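Local coordinates for maltose-binding protein MalE1 (Thermotoga maritima, PDB 6DTU) that binds maltotetraose and probably serves as the sugar-binding component of a malto-oligosaccharide uptake system, at residues P160-Y165 and I182-E187; G188-V193 and E360-A365. All blocks are in the same frame, centred on the assembly; numbering follows the deposited sequence.

In the fold
Interactions 1 and 2 follow one another along the chain and adjoin in space, their centres lying about 7 Å apart. Helix 187-201 joins them: it begins within the second segment of interaction 1 and supplies the first segment of interaction 2. Direct touches confirm the continuity: L184 O lies 3.4 Å from A189 CB and 3.6 Å from L362 CD2, and Y165 CB lies 3.3 Å from G188 O. Together they layer helix 155-164, helix 187-201 and helix 358-374. The side chain of F163 in interaction 1 is about 11 Å from a bound glucose unit of the glycan.

Interaction 1. Residues P160-Y165 and I182-E187; sequences PFIFGY and IGLANE
With chi1 at -63°, L184 carries its CG beside the backbone N, and the extended second torsion leaves CD2 as the branch that meets I162 and F163. On the helical side, I162 sets CG2 anti to its own N, pointing this methyl at the leucine, while F163 brings the CE1 corner of its ring to the same place. The approach is a methyl-to-methyl touch from I162 CG2 to L184 CD2 at 4.2 Å, and a second touch from F163 CE1 to L184 CD2 at 4.3 Å. Because I162 CG2 and F163 CE1 are themselves 4.1 Å apart, the three atoms form a nearly equilateral triangle, so the leucine methyl sits at the junction of two neighbouring helical side chains. It comes to the ring obliquely.

The backbones remain well separated, with 7.6 Å between I162 CA and L184 CA, and only 107 Å² is buried in total. Apolar contact through one leucine branch therefore accounts for the meeting, and all three participants are buried. The F163 ring also makes an edge-to-face stack with F260 and touches V169, while I162 also packs on V193.

Polar bonds around the contact fix the loop that presents L184. G183 is paired by backbone with V169, and N186 is the N-cap of helix 187-201: its OD1 accepts from A189 N, while its ND2 donates to G166 O just beyond helix 155-164. The asparagine thus ties a helix start to the turn that follows another helix. This is a strand-to-helix connection packed against a preceding helix, within one lobe of the two-lobed periplasmic solute-binding protein fold.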
loop_
_atom_site.group_PDB
_atom_site.type_symbol
_atom_site.label_atom_id
_atom_site.label_comp_id
_atom_site.label_asym_id
_atom_site.label_seq_id
_atom_site.Cartn_x
_atom_site.Cartn_y
_atom_site.Cartn_z
ATOM N N PRO A 160 -11.414 2.458 -0.397
ATOM C CA PRO A 160 -12.398 1.451 0.019
ATOM C C PRO A 160 -13.829 1.960 -0.066
ATOM O O PRO A 160 -14.724 1.171 -0.406
ATOM C CB PRO A 160 -11.995 1.109 1.462
ATOM C CG PRO A 160 -10.553 1.475 1.557
ATOM C CD PRO A 160 -10.394 2.671 0.652
ATOM N N PHE A 161 -14.060 3.256 0.183
ATOM C CA PHE A 161 -15.414 3.813 0.077
ATOM C C PHE A 161 -15.822 3.981 -1.378
ATOM O O PHE A 161 -16.956 3.669 -1.766
ATOM C CB PHE A 161 -15.493 5.193 0.734
ATOM C CG PHE A 161 -15.209 5.221 2.213
ATOM C CD1 PHE A 161 -15.264 4.080 3.002
ATOM C CD2 PHE A 161 -14.887 6.427 2.814
ATOM C CE1 PHE A 161 -15.000 4.151 4.352
ATOM C CE2 PHE A 161 -14.624 6.501 4.164
ATOM C CZ PHE A 161 -14.671 5.369 4.940
ATOM N N ILE A 162 -14.909 4.524 -2.181
ATOM C CA ILE A 162 -15.157 4.750 -3.600
ATOM C C ILE A 162 -15.486 3.435 -4.302
ATOM O O ILE A 162 -16.465 3.338 -5.054
ATOM C CB ILE A 162 -13.924 5.450 -4.209
ATOM C CG1 ILE A 162 -13.821 6.876 -3.657
ATOM C CG2 ILE A 162 -13.922 5.378 -5.753
ATOM C CD1 ILE A 162 -12.514 7.545 -3.952
ATOM N N PHE A 163 -14.650 2.410 -4.094
ATOM C CA PHE A 163 -14.875 1.138 -4.761
ATOM C C PHE A 163 -16.053 0.384 -4.171
ATOM O O PHE A 163 -16.771 -0.308 -4.903
ATOM C CB PHE A 163 -13.615 0.278 -4.699
ATOM C CG PHE A 163 -12.403 0.904 -5.365
ATOM C CD1 PHE A 163 -12.535 1.824 -6.393
ATOM C CD2 PHE A 163 -11.132 0.555 -4.954
ATOM C CE1 PHE A 163 -11.418 2.387 -6.982
ATOM C CE2 PHE A 163 -10.025 1.087 -5.539
ATOM C CZ PHE A 163 -10.160 2.018 -6.562
ATOM N N GLY A 164 -16.278 0.504 -2.867
ATOM C CA GLY A 164 -17.396 -0.206 -2.268
ATOM C C GLY A 164 -18.721 0.163 -2.907
ATOM O O GLY A 164 -19.587 -0.693 -3.112
ATOM N N TYR A 165 -18.884 1.426 -3.281
ATOM C CA TYR A 165 -20.139 1.857 -3.877
ATOM C C TYR A 165 -20.170 1.704 -5.397
ATOM O O TYR A 165 -21.191 2.020 -6.013
ATOM C CB TYR A 165 -20.451 3.304 -3.469
ATOM C CG TYR A 165 -21.092 3.455 -2.104
ATOM C CD1 TYR A 165 -22.353 2.927 -1.852
ATOM C CD2 TYR A 165 -20.457 4.147 -1.082
ATOM C CE1 TYR A 165 -22.957 3.068 -0.615
ATOM C CE2 TYR A 165 -21.055 4.297 0.166
ATOM C CZ TYR A 165 -22.308 3.750 0.387
ATOM O OH TYR A 165 -22.928 3.870 1.612
ATOM N N ILE A 182 -12.762 5.665 -17.278
ATOM C CA ILE A 182 -12.383 5.978 -15.906
ATOM C C ILE A 182 -13.647 6.109 -15.065
ATOM O O ILE A 182 -14.601 6.776 -15.475
ATOM C CB ILE A 182 -11.521 7.252 -15.861
ATOM C CG1 ILE A 182 -10.232 7.037 -16.654
ATOM C CG2 ILE A 182 -11.175 7.635 -14.428
ATOM C CD1 ILE A 182 -9.371 8.285 -16.720
ATOM N N GLY A 183 -13.669 5.463 -13.890
ATOM C CA GLY A 183 -14.882 5.467 -13.084
ATOM C C GLY A 183 -14.776 6.175 -11.747
ATOM O O GLY A 183 -15.536 5.900 -10.810
ATOM N N LEU A 184 -13.857 7.119 -11.647
ATOM C CA LEU A 184 -13.620 7.811 -10.393
ATOM C C LEU A 184 -14.534 9.012 -10.193
ATOM O O LEU A 184 -14.354 9.751 -9.219
ATOM C CB LEU A 184 -12.148 8.220 -10.297
ATOM C CG LEU A 184 -11.219 7.014 -10.291
ATOM C CD1 LEU A 184 -9.788 7.501 -10.422
ATOM C CD2 LEU A 184 -11.391 6.210 -9.020
ATOM N N ALA A 185 -15.475 9.249 -11.113
ATOM C CA ALA A 185 -16.511 10.256 -10.922
ATOM C C ALA A 185 -17.885 9.714 -11.294
ATOM O O ALA A 185 -18.788 10.499 -11.595
ATOM C CB ALA A 185 -16.225 11.548 -11.692
ATOM N N ASN A 186 -18.053 8.393 -11.300
ATOM C CA ASN A 186 -19.378 7.830 -11.512
ATOM C C ASN A 186 -20.201 7.973 -10.231
ATOM O O ASN A 186 -19.727 8.485 -9.216
ATOM C CB ASN A 186 -19.306 6.415 -12.101
ATOM C CG ASN A 186 -18.790 5.367 -11.124
ATOM O OD1 ASN A 186 -18.706 5.582 -9.910
ATOM N ND2 ASN A 186 -18.461 4.202 -11.663
ATOM N N GLU A 187 -21.454 7.531 -10.266
ATOM C CA GLU A 187 -22.307 7.779 -9.109
ATOM C C GLU A 187 -21.834 7.016 -7.877
ATOM O O GLU A 187 -22.016 7.490 -6.751
ATOM C CB GLU A 187 -23.781 7.533 -9.444
ATOM C CG GLU A 187 -24.334 8.470 -10.527
ATOM C CD GLU A 187 -24.176 9.956 -10.198
ATOM O OE1 GLU A 187 -24.557 10.385 -9.082
ATOM O OE2 GLU A 187 -23.672 10.704 -11.069
#

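Interaction 2. Residues G188-V193 and E360-A365; sequences GAIKGV and EALKNA
The helical segments 188-193 and 360-365 approach to 10.4 Å between their axes, with their N-to-C directions 131° apart, a steep crossing nearer to antiparallel than to parallel. This is helix-helix packing in the helical layer of a periplasmic binding protein lobe, here bringing a helix near the C-terminus of the chain against one from its middle. The nearest backbone pair is I190 and L362, with 7.4 Å between their CA atoms.

One side chain carries the contact from the 360-365 side. L362 accounts for 83 of the 141 Å² buried, and its CD1 methyl enters between A189, I190 and V193. The chain is fully extended about CB-CG (chi2 179°), which puts CD1 at its far end, against the other helix. V193 CG2 is 3.8 Å from L362 CD1, the two side chains running past each other in opposite directions; I190 CG1 comes to 3.9 Å from the same methyl, and A189 CB to 4.1 Å. Beyond the two segments, helix 341-352 extends the apolar layer, M344 touching L362 and L348 touching V193.

The backbone also takes part: L362 CD1 rests 3.7 Å from A189 O, the same oxygen that accepts the helical hydrogen bond from V193 N.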
loop_
_atom_site.group_PDB
_atom_site.type_symbol
_atom_site.label_atom_id
_atom_site.label_comp_id
_atom_site.label_asym_id
_atom_site.label_seq_id
_atom_site.Cartn_x
_atom_site.Cartn_y
_atom_site.Cartn_z
ATOM N N GLY A 188 -21.190 5.865 -8.062
ATOM C CA GLY A 188 -20.632 5.161 -6.924
ATOM C C GLY A 188 -19.468 5.904 -6.301
ATOM O O GLY A 188 -19.359 5.982 -5.075
ATOM N N ALA A 189 -18.569 6.441 -7.131
ATOM C CA ALA A 189 -17.465 7.216 -6.588
ATOM C C ALA A 189 -17.991 8.412 -5.821
ATOM O O ALA A 189 -17.480 8.754 -4.747
ATOM C CB ALA A 189 -16.559 7.690 -7.723
ATOM N N ILE A 190 -19.033 9.047 -6.358
ATOM C CA ILE A 190 -19.613 10.214 -5.710
ATOM C C ILE A 190 -20.209 9.841 -4.365
ATOM O O ILE A 190 -20.006 10.543 -3.371
ATOM C CB ILE A 190 -20.635 10.880 -6.643
ATOM C CG1 ILE A 190 -19.893 11.536 -7.805
ATOM C CG2 ILE A 190 -21.496 11.881 -5.867
ATOM C CD1 ILE A 190 -20.792 12.024 -8.942
ATOM N N LYS A 191 -20.916 8.708 -4.301
ATOM C CA LYS A 191 -21.497 8.271 -3.036
ATOM C C LYS A 191 -20.411 7.937 -2.014
ATOM O O LYS A 191 -20.542 8.256 -0.823
ATOM C CB LYS A 191 -22.402 7.062 -3.278
ATOM C CG LYS A 191 -23.303 6.724 -2.103
ATOM C CD LYS A 191 -24.488 5.867 -2.538
ATOM C CE LYS A 191 -25.515 5.745 -1.408
ATOM N NZ LYS A 191 -26.404 4.572 -1.634
ATOM N N GLY A 192 -19.313 7.336 -2.474
ATOM C CA GLY A 192 -18.216 7.024 -1.572
ATOM C C GLY A 192 -17.516 8.259 -1.039
ATOM O O GLY A 192 -17.155 8.321 0.138
ATOM N N VAL A 193 -17.284 9.251 -1.898
ATOM C CA VAL A 193 -16.656 10.478 -1.415
ATOM C C VAL A 193 -17.644 11.298 -0.590
ATOM O O VAL A 193 -17.242 12.062 0.297
ATOM C CB VAL A 193 -16.050 11.254 -2.601
ATOM C CG1 VAL A 193 -15.420 12.563 -2.152
ATOM C CG2 VAL A 193 -14.977 10.399 -3.301
ATOM N N GLU A 360 -18.223 18.112 -8.486
ATOM C CA GLU A 360 -17.301 18.978 -9.207
ATOM C C GLU A 360 -15.865 18.530 -9.010
ATOM O O GLU A 360 -15.071 18.535 -9.956
ATOM C CB GLU A 360 -17.458 20.414 -8.728
ATOM C CG GLU A 360 -16.686 21.433 -9.563
ATOM C CD GLU A 360 -17.279 21.668 -10.956
ATOM O OE1 GLU A 360 -18.336 21.078 -11.294
ATOM O OE2 GLU A 360 -16.677 22.458 -11.720
ATOM N N ALA A 361 -15.502 18.163 -7.783
ATOM C CA ALA A 361 -14.110 17.815 -7.527
ATOM C C ALA A 361 -13.725 16.562 -8.294
ATOM O O ALA A 361 -12.648 16.497 -8.898
ATOM C CB ALA A 361 -13.877 17.635 -6.034
ATOM N N LEU A 362 -14.593 15.545 -8.258
ATOM C CA LEU A 362 -14.292 14.289 -8.941
ATOM C C LEU A 362 -14.354 14.461 -10.450
ATOM O O LEU A 362 -13.509 13.922 -11.172
ATOM C CB LEU A 362 -15.245 13.186 -8.482
ATOM C CG LEU A 362 -15.144 12.742 -7.013
ATOM C CD1 LEU A 362 -16.166 11.670 -6.683
ATOM C CD2 LEU A 362 -13.727 12.244 -6.696
ATOM N N LYS A 363 -15.327 15.237 -10.938
ATOM C CA LYS A 363 -15.435 15.475 -12.373
ATOM C C LYS A 363 -14.152 16.091 -12.907
ATOM O O LYS A 363 -13.602 15.635 -13.916
ATOM C CB LYS A 363 -16.631 16.389 -12.648
ATOM C CG LYS A 363 -16.872 16.710 -14.116
ATOM C CD LYS A 363 -18.173 17.485 -14.273
ATOM C CE LYS A 363 -18.235 18.208 -15.593
ATOM N NZ LYS A 363 -18.807 19.571 -15.421
ATOM N N ASN A 364 -13.651 17.122 -12.223
ATOM C CA ASN A 364 -12.415 17.759 -12.652
ATOM C C ASN A 364 -11.236 16.803 -12.534
ATOM O O ASN A 364 -10.330 16.826 -13.378
ATOM C CB ASN A 364 -12.177 19.049 -11.862
ATOM C CG ASN A 364 -13.181 20.128 -12.211
ATOM O OD1 ASN A 364 -13.928 20.004 -13.183
ATOM N ND2 ASN A 364 -13.183 21.210 -11.438
ATOM N N ALA A 365 -11.232 15.957 -11.497
ATOM C CA ALA A 365 -10.150 14.980 -11.350
ATOM C C ALA A 365 -10.075 14.048 -12.553
ATOM O O ALA A 365 -8.993 13.807 -13.097
ATOM C CB ALA A 365 -10.304 14.167 -10.059
#